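Local coordinates for aminoglycoside 3'-phosphotransferase AphA1-IAB (Acinetobacter baumannii, PDB 4FEW), which transfers a phosphate group from ATP to the 3'-hydroxyl of kanamycin and related aminoglycosides, thereby conferring resistance to these antibiotics, at residues V71-L76 with I216-V221; T100-K105 with K211-I216. One frame throughout, in Å; residues are numbered along the deposited sequence.

In the fold
One run of chain, 211-221, supplies a partner segment to both contacts and hands over from one to the other at Ile216, which also lies against the inhibitor PP2. Contact 1 sets the end of helix 61-76 against the loop 216-221. It is partly buried and mixed in chemistry, with leucine and valine side chains inside and an arginine bonded to a backbone carbonyl at its border. Contact 2, whose centre lies about 14 Å away, is buried, although farther from the chain centre, and almost wholly apolar: the connection 100-105 leans on strand 211-215 without a direct hydrogen bond. Its polar bonds run to the inhibitor instead, whereas contact 1 looks toward kanamycin.

Contact 1: V71-L76 with I216-V221; sequences VRLNWL and IDVGRV. With PP2 (1-tert-butyl-3-(4-chloro-phenyl)-1H-pyrazolo[3,4-D]pyrimidin-4-ylamine), chain H; KAN (kanamycin a), chain G.
Leu73 and Val218 meet at the apolar centre, where the leucine branch point CG lies 3.6 Å from Val218 CG2 and the two side chains cross at about a right angle. Val221 extends the apolar patch with both of its methyls. Its chi1 of 157° spreads them over two helix residues: CG2 comes within 3.8 Å of Leu76 CD2, while CG1 reaches the edge of the Trp75 indole near the ring plane, 3.9 Å from CZ3. Two valines of a single type I turn, Val218 to Val221, thus grip one side of the end of helix 61-76, and the bond from Val221 N to Val218 O closes that turn.

At the polar edge, the extended chain of Arg72 slides past Val221 in the opposite direction. Its CD settles beside two backbone carbonyls, 3.3 Å from Gly219 O and 3.4 Å from Val218 O. One atom further, NE donates to Val221 O over 2.9 Å with an N-H...O angle of 147°; it meets a lone pair in the carbonyl plane, and the acceptor lies close to the guanidinium plane. A bond from NH1 to Asp68 O and a cation-pi contact with Phe142 also help to fix the guanidinium.

From the same turn Arg220 points away from the helix, and both terminal nitrogens make weak hydrogen bonds to kanamycin O8, near Asp199, the probable proton acceptor. Asp217 forms a salt bridge with Lys56. In this kinase-like family the loop probably corresponds to the DFG segment and helix 61-76 to helix C. The chemistry therefore implies a division of labour: methyl groups join helix to loop, one directional arginine bond ties the helix to the last residue of the turn, and Arg220 reaches kanamycin through weak bonds.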
loop_
_atom_site.group_PDB
_atom_site.type_symbol
_atom_site.label_atom_id
_atom_site.label_comp_id
_atom_site.label_asym_id
_atom_site.label_seq_id
_atom_site.Cartn_x
_atom_site.Cartn_y
_atom_site.Cartn_z
ATOM N N VAL A 71 -3.494 4.039 11.199
ATOM C CA VAL A 71 -4.118 3.000 12.035
ATOM C C VAL A 71 -3.818 1.589 11.546
ATOM O O VAL A 71 -3.774 0.643 12.330
ATOM C CB VAL A 71 -5.653 3.180 12.188
ATOM C CG1 VAL A 71 -5.965 4.514 12.840
ATOM C CG2 VAL A 71 -6.354 3.046 10.825
ATOM N N ARG A 72 -3.582 1.467 10.247
ATOM C CA ARG A 72 -3.244 0.191 9.655
ATOM C C ARG A 72 -1.790 -0.172 9.956
ATOM O O ARG A 72 -1.490 -1.325 10.246
ATOM C CB ARG A 72 -3.570 0.215 8.156
ATOM C CG ARG A 72 -5.073 0.065 7.912
ATOM C CD ARG A 72 -5.489 0.533 6.538
ATOM N NE ARG A 72 -6.936 0.407 6.332
ATOM C CZ ARG A 72 -7.849 1.226 6.848
ATOM N NH1 ARG A 72 -7.485 2.239 7.630
ATOM N NH2 ARG A 72 -9.133 1.030 6.584
ATOM N N LEU A 73 -0.895 0.814 9.919
ATOM C CA LEU A 73 0.478 0.601 10.385
ATOM C C LEU A 73 0.458 0.084 11.817
ATOM O O LEU A 73 1.155 -0.882 12.175
ATOM C CB LEU A 73 1.271 1.912 10.346
ATOM C CG LEU A 73 1.923 2.304 9.021
ATOM C CD1 LEU A 73 2.473 3.716 9.093
ATOM C CD2 LEU A 73 3.040 1.330 8.694
ATOM N N ASN A 74 -0.337 0.755 12.641
ATOM C CA ASN A 74 -0.441 0.414 14.054
ATOM C C ASN A 74 -0.936 -1.013 14.253
ATOM O O ASN A 74 -0.403 -1.761 15.071
ATOM C CB ASN A 74 -1.395 1.377 14.758
ATOM C CG ASN A 74 -1.398 1.192 16.249
ATOM O OD1 ASN A 74 -0.343 1.185 16.885
ATOM N ND2 ASN A 74 -2.580 1.020 16.822
ATOM N N TRP A 75 -1.970 -1.388 13.510
ATOM C CA TRP A 75 -2.541 -2.711 13.684
ATOM C C TRP A 75 -1.612 -3.776 13.107
ATOM O O TRP A 75 -1.238 -4.731 13.796
ATOM C CB TRP A 75 -3.931 -2.818 13.049
ATOM C CG TRP A 75 -4.383 -4.220 13.020
ATOM C CD1 TRP A 75 -4.818 -4.971 14.091
ATOM C CD2 TRP A 75 -4.379 -5.097 11.886
ATOM N NE1 TRP A 75 -5.085 -6.259 13.680
ATOM C CE2 TRP A 75 -4.838 -6.360 12.332
ATOM C CE3 TRP A 75 -4.045 -4.935 10.535
ATOM C CZ2 TRP A 75 -4.966 -7.451 11.474
ATOM C CZ3 TRP A 75 -4.179 -6.013 9.686
ATOM C CH2 TRP A 75 -4.633 -7.263 10.160
ATOM N N LEU A 76 -1.231 -3.604 11.846
ATOM C CA LEU A 76 -0.575 -4.678 11.103
ATOM C C LEU A 76 0.829 -4.975 11.600
ATOM O O LEU A 76 1.340 -6.082 11.409
ATOM C CB LEU A 76 -0.586 -4.385 9.588
ATOM C CG LEU A 76 0.038 -5.417 8.633
ATOM C CD1 LEU A 76 -0.597 -6.791 8.818
ATOM C CD2 LEU A 76 -0.071 -4.968 7.173
ATOM N N ILE A 216 5.590 -1.493 2.812
ATOM C CA ILE A 216 5.263 -0.118 3.163
ATOM C C ILE A 216 3.974 0.310 2.477
ATOM O O ILE A 216 3.413 -0.452 1.710
ATOM C CB ILE A 216 6.403 0.857 2.747
ATOM C CG1 ILE A 216 6.595 0.853 1.221
ATOM C CG2 ILE A 216 7.716 0.506 3.467
ATOM C CD1 ILE A 216 7.663 1.847 0.733
ATOM N N ASP A 217 3.536 1.538 2.746
ATOM C CA ASP A 217 2.345 2.109 2.114
ATOM C C ASP A 217 1.093 1.268 2.368
ATOM O O ASP A 217 0.444 0.818 1.434
ATOM C CB ASP A 217 2.567 2.291 0.601
ATOM C CG ASP A 217 2.544 3.753 0.184
ATOM O OD1 ASP A 217 2.306 4.625 1.049
ATOM O OD2 ASP A 217 2.751 4.030 -1.014
ATOM N N VAL A 218 0.748 1.081 3.639
ATOM C CA VAL A 218 -0.281 0.122 4.015
ATOM C C VAL A 218 -1.686 0.717 4.185
ATOM O O VAL A 218 -2.554 0.092 4.794
ATOM C CB VAL A 218 0.141 -0.642 5.298
ATOM C CG1 VAL A 218 1.453 -1.362 5.055
ATOM C CG2 VAL A 218 0.276 0.323 6.502
ATOM N N GLY A 219 -1.915 1.901 3.621
ATOM C CA GLY A 219 -3.185 2.594 3.772
ATOM C C GLY A 219 -4.442 1.897 3.268
ATOM O O GLY A 219 -5.551 2.250 3.678
ATOM N N ARG A 220 -4.290 0.911 2.391
ATOM C CA ARG A 220 -5.448 0.196 1.849
ATOM C C ARG A 220 -5.596 -1.210 2.447
ATOM O O ARG A 220 -6.377 -2.032 1.962
ATOM C CB ARG A 220 -5.361 0.141 0.316
ATOM C CG ARG A 220 -5.458 1.528 -0.339
ATOM C CD ARG A 220 -5.233 1.552 -1.876
ATOM N NE ARG A 220 -5.354 2.920 -2.404
ATOM C CZ ARG A 220 -4.601 3.443 -3.377
ATOM N NH1 ARG A 220 -4.797 4.698 -3.760
ATOM N NH2 ARG A 220 -3.649 2.730 -3.972
ATOM N N VAL A 221 -4.855 -1.474 3.519
ATOM C CA VAL A 221 -4.899 -2.774 4.198
ATOM C C VAL A 221 -6.302 -3.125 4.697
ATOM O O VAL A 221 -7.010 -2.270 5.203
ATOM C CB VAL A 221 -3.913 -2.813 5.395
ATOM C CG1 VAL A 221 -4.322 -3.859 6.430
ATOM C CG2 VAL A 221 -2.491 -3.086 4.905
HETATM C C1 PP2 H . 8.773 4.544 3.192
HETATM N N2 PP2 H . 8.456 4.230 4.458
HETATM C C3 PP2 H . 9.267 3.490 5.177
HETATM N N4 PP2 H . 10.400 3.031 4.676
HETATM C C5 PP2 H . 10.779 3.292 3.422
HETATM C C6 PP2 H . 9.951 4.079 2.620
HETATM C C8 PP2 H . 9.921 4.608 1.318
HETATM N N9 PP2 H . 8.792 5.305 1.199
HETATM N N10 PP2 H . 8.153 5.268 2.256
HETATM C C11 PP2 H . 10.854 4.479 0.290
HETATM C C12 PP2 H . 12.032 3.758 0.412
HETATM C C13 PP2 H . 12.936 3.665 -0.632
HETATM C C14 PP2 H . 12.662 4.312 -1.827
HETATM C C15 PP2 H . 11.489 5.046 -1.968
HETATM C C16 PP2 H . 10.592 5.131 -0.910
HETATM C C22 PP2 H . 6.837 5.939 2.427
HETATM C C23 PP2 H . 6.963 7.031 3.482
HETATM C C24 PP2 H . 6.450 6.523 1.070
HETATM C C25 PP2 H . 5.785 4.900 2.850
HETATM N N25 PP2 H . 11.938 2.781 3.027
HETATM CL CL PP2 H . 13.786 4.193 -3.132
HETATM C C1 KAN G . -0.187 4.007 -9.238
HETATM C C2 KAN G . 0.534 3.655 -7.941
HETATM C C3 KAN G . -0.393 3.664 -6.723
HETATM C C4 KAN G . -0.987 5.044 -6.586
HETATM C C5 KAN G . -1.767 5.341 -7.863
HETATM C C6 KAN G . -2.378 6.732 -7.719
HETATM C C7 KAN G . -2.609 1.232 -13.055
HETATM C C8 KAN G . -1.209 1.758 -13.079
HETATM C C9 KAN G . -0.741 1.909 -11.599
HETATM C C10 KAN G . -1.644 2.888 -10.803
HETATM C C11 KAN G . -3.047 2.284 -10.775
HETATM C C12 KAN G . -3.506 2.141 -12.215
HETATM C C13 KAN G . 0.808 1.432 -14.449
HETATM C C14 KAN G . 1.108 0.643 -15.724
HETATM C C15 KAN G . 1.348 -0.830 -15.429
HETATM C C16 KAN G . 2.569 -0.883 -14.518
HETATM C C17 KAN G . 2.254 -0.100 -13.254
HETATM C C18 KAN G . 3.368 -0.235 -12.194
HETATM N N1 KAN G . -3.155 7.022 -8.930
HETATM N N2 KAN G . -3.913 3.264 -10.098
HETATM N N3 KAN G . -3.052 1.220 -14.470
HETATM N N4 KAN G . 1.543 -1.580 -16.683
HETATM O O5 KAN G . -0.840 5.285 -9.034
HETATM O O6 KAN G . 1.106 2.344 -8.089
HETATM O O7 KAN G . 0.335 3.374 -5.523
HETATM O O8 KAN G . -1.823 5.064 -5.434
HETATM O O9 KAN G . -1.213 3.021 -9.451
HETATM O O10 KAN G . 0.634 2.340 -11.554
HETATM O O11 KAN G . -0.432 0.862 -13.897
HETATM O O12 KAN G . 1.942 1.295 -13.571
HETATM O O13 KAN G . -0.014 0.832 -16.577
HETATM O O14 KAN G . 2.910 -2.216 -14.199
HETATM O O15 KAN G . 2.935 0.389 -10.961
#

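Contact 2: T100-K105 with K211-I216. With PP2 (1-tert-butyl-3-(4-chloro-phenyl)-1H-pyrazolo[3,4-D]pyrimidin-4-ylamine), chain H.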
loop_
_atom_site.group_PDB
_atom_site.type_symbol
_atom_site.label_atom_id
_atom_site.label_comp_id
_atom_site.label_asym_id
_atom_site.label_seq_id
_atom_site.Cartn_x
_atom_site.Cartn_y
_atom_site.Cartn_z
ATOM N N THR A 100 9.649 5.461 10.984
ATOM C CA THR A 100 11.031 5.046 10.734
ATOM C C THR A 100 11.113 4.348 9.387
ATOM O O THR A 100 10.234 3.565 9.033
ATOM C CB THR A 100 11.583 4.083 11.811
ATOM O OG1 THR A 100 10.897 2.825 11.731
ATOM C CG2 THR A 100 11.448 4.681 13.214
ATOM N N ALA A 101 12.168 4.640 8.636
ATOM C CA ALA A 101 12.340 4.039 7.323
ATOM C C ALA A 101 12.741 2.583 7.473
ATOM O O ALA A 101 13.400 2.202 8.435
ATOM C CB ALA A 101 13.392 4.811 6.500
ATOM N N ILE A 102 12.307 1.762 6.529
ATOM C CA ILE A 102 12.859 0.436 6.388
ATOM C C ILE A 102 14.042 0.550 5.435
ATOM O O ILE A 102 13.870 0.879 4.264
ATOM C CB ILE A 102 11.822 -0.523 5.821
ATOM C CG1 ILE A 102 10.621 -0.602 6.763
ATOM C CG2 ILE A 102 12.435 -1.898 5.617
ATOM C CD1 ILE A 102 9.559 -1.546 6.279
ATOM N N PRO A 103 15.252 0.304 5.942
ATOM C CA PRO A 103 16.451 0.457 5.108
ATOM C C PRO A 103 16.448 -0.485 3.908
ATOM O O PRO A 103 15.940 -1.597 4.002
ATOM C CB PRO A 103 17.604 0.127 6.067
ATOM C CG PRO A 103 16.983 -0.660 7.178
ATOM C CD PRO A 103 15.552 -0.208 7.292
ATOM N N GLY A 104 16.988 -0.028 2.784
ATOM C CA GLY A 104 17.120 -0.867 1.607
ATOM C C GLY A 104 16.516 -0.274 0.348
ATOM O O GLY A 104 16.275 0.933 0.264
ATOM N N LYS A 105 16.260 -1.139 -0.631
ATOM C CA LYS A 105 15.716 -0.729 -1.914
ATOM C C LYS A 105 14.393 -1.437 -2.191
ATOM O O LYS A 105 14.124 -2.501 -1.631
ATOM C CB LYS A 105 16.723 -1.043 -3.032
ATOM C CG LYS A 105 18.095 -0.396 -2.862
ATOM C CD LYS A 105 19.120 -1.069 -3.768
ATOM C CE LYS A 105 20.513 -0.501 -3.565
ATOM N NZ LYS A 105 21.540 -1.383 -4.187
ATOM N N LYS A 211 17.617 -9.608 1.042
ATOM C CA LYS A 211 16.460 -10.180 1.720
ATOM C C LYS A 211 15.253 -9.242 1.755
ATOM O O LYS A 211 15.389 -8.032 1.976
ATOM C CB LYS A 211 16.823 -10.646 3.137
ATOM C CG LYS A 211 17.624 -11.950 3.159
ATOM C CD LYS A 211 17.759 -12.510 4.571
ATOM C CE LYS A 211 18.435 -13.878 4.564
ATOM N NZ LYS A 211 18.564 -14.458 5.931
ATOM N N LEU A 212 14.077 -9.813 1.521
ATOM C CA LEU A 212 12.826 -9.081 1.669
ATOM C C LEU A 212 12.557 -8.890 3.153
ATOM O O LEU A 212 12.272 -9.849 3.870
ATOM C CB LEU A 212 11.690 -9.855 1.002
ATOM C CG LEU A 212 10.291 -9.244 0.953
ATOM C CD1 LEU A 212 10.332 -7.776 0.654
ATOM C CD2 LEU A 212 9.465 -9.971 -0.109
ATOM N N ILE A 213 12.668 -7.654 3.619
ATOM C CA ILE A 213 12.557 -7.389 5.048
ATOM C C ILE A 213 11.337 -6.565 5.474
ATOM O O ILE A 213 11.151 -6.312 6.659
ATOM C CB ILE A 213 13.824 -6.696 5.589
ATOM C CG1 ILE A 213 14.039 -5.360 4.874
ATOM C CG2 ILE A 213 15.028 -7.617 5.435
ATOM C CD1 ILE A 213 15.037 -4.441 5.554
ATOM N N GLY A 214 10.505 -6.133 4.535
ATOM C CA GLY A 214 9.354 -5.345 4.934
ATOM C C GLY A 214 8.477 -4.840 3.817
ATOM O O GLY A 214 8.828 -4.914 2.648
ATOM N N CYS A 215 7.311 -4.333 4.187
ATOM C CA CYS A 215 6.413 -3.742 3.219
ATOM C C CYS A 215 5.968 -2.371 3.733
ATOM O O CYS A 215 5.992 -2.108 4.942
ATOM C CB CYS A 215 5.219 -4.663 2.949
ATOM S SG CYS A 215 4.047 -4.789 4.322
ATOM N N ILE A 216 5.590 -1.493 2.812
ATOM C CA ILE A 216 5.263 -0.118 3.163
ATOM C C ILE A 216 3.974 0.310 2.477
ATOM O O ILE A 216 3.413 -0.452 1.710
ATOM C CB ILE A 216 6.403 0.857 2.747
ATOM C CG1 ILE A 216 6.595 0.853 1.221
ATOM C CG2 ILE A 216 7.716 0.506 3.467
ATOM C CD1 ILE A 216 7.663 1.847 0.733
HETATM C C1 PP2 H . 8.773 4.544 3.192
HETATM N N2 PP2 H . 8.456 4.230 4.458
HETATM C C3 PP2 H . 9.267 3.490 5.177
HETATM N N4 PP2 H . 10.400 3.031 4.676
HETATM C C5 PP2 H . 10.779 3.292 3.422
HETATM C C6 PP2 H . 9.951 4.079 2.620
HETATM C C8 PP2 H . 9.921 4.608 1.318
HETATM N N9 PP2 H . 8.792 5.305 1.199
HETATM N N10 PP2 H . 8.153 5.268 2.256
HETATM C C11 PP2 H . 10.854 4.479 0.290
HETATM C C12 PP2 H . 12.032 3.758 0.412
HETATM C C13 PP2 H . 12.936 3.665 -0.632
HETATM C C14 PP2 H . 12.662 4.312 -1.827
HETATM C C15 PP2 H . 11.489 5.046 -1.968
HETATM C C16 PP2 H . 10.592 5.131 -0.910
HETATM C C22 PP2 H . 6.837 5.939 2.427
HETATM C C23 PP2 H . 6.963 7.031 3.482
HETATM C C24 PP2 H . 6.450 6.523 1.070
HETATM C C25 PP2 H . 5.785 4.900 2.850
HETATM N N25 PP2 H . 11.938 2.781 3.027
HETATM CL CL PP2 H . 13.786 4.193 -3.132
#
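Ile102 fits against strand 211-215 through both branches of its side chain. Its CG2 lies 3.6 Å from Ile213 CD1, the two isoleucines sliding past each other in opposite directions, while the longer branch reaches the far end of the segment and brings CD1 to 3.9 Å from Ile216 CG2. With chi1 at -61°, CG1 stands beside the backbone N and leads CD1 toward Gly214 and Ile216, while CG2, anti to that N, is left for Ile213. The same CD1 lies over Gly214, 4.0 Å from its CA, a close approach made possible by the lack of a side chain there. Ile213 CD1 presses on the carbonyl of Pro103, 3.4 Å from its O, a buried acceptor without a hydrogen-bonding partner.

The backbone of Ile102 faces PP2. Its N donates to PP2 N4 over 2.9 Å at a nearly straight 167°, and its O accepts from the exocyclic amine N25 at 3.0 Å. Ile216 lies against one face of the bicyclic ring, with CG2 over the pyrimidine and CD1 over the pyrazole, 3.6 Å from C8. Paired backbone bonds and an aliphatic side chain over the ring recall the hinge of protein kinases, although here N and O belong to the same residue; the inhibitor probably occupies the nucleotide pocket.

What places Ile213 and Gly214 is a classic beta bulge, in which both residues face Ile206 of strand 205-208. That strand lies between 105-106 and 211-215 in a small antiparallel sheet, and Ile102 touches it as well through Ile206. Cys215 and Leu212 turn to helix 118-133, whereas 100-105 begins at the end of strand 94-100; the contact thus sits where the five-stranded sheet passes over to the helical part of the enzyme.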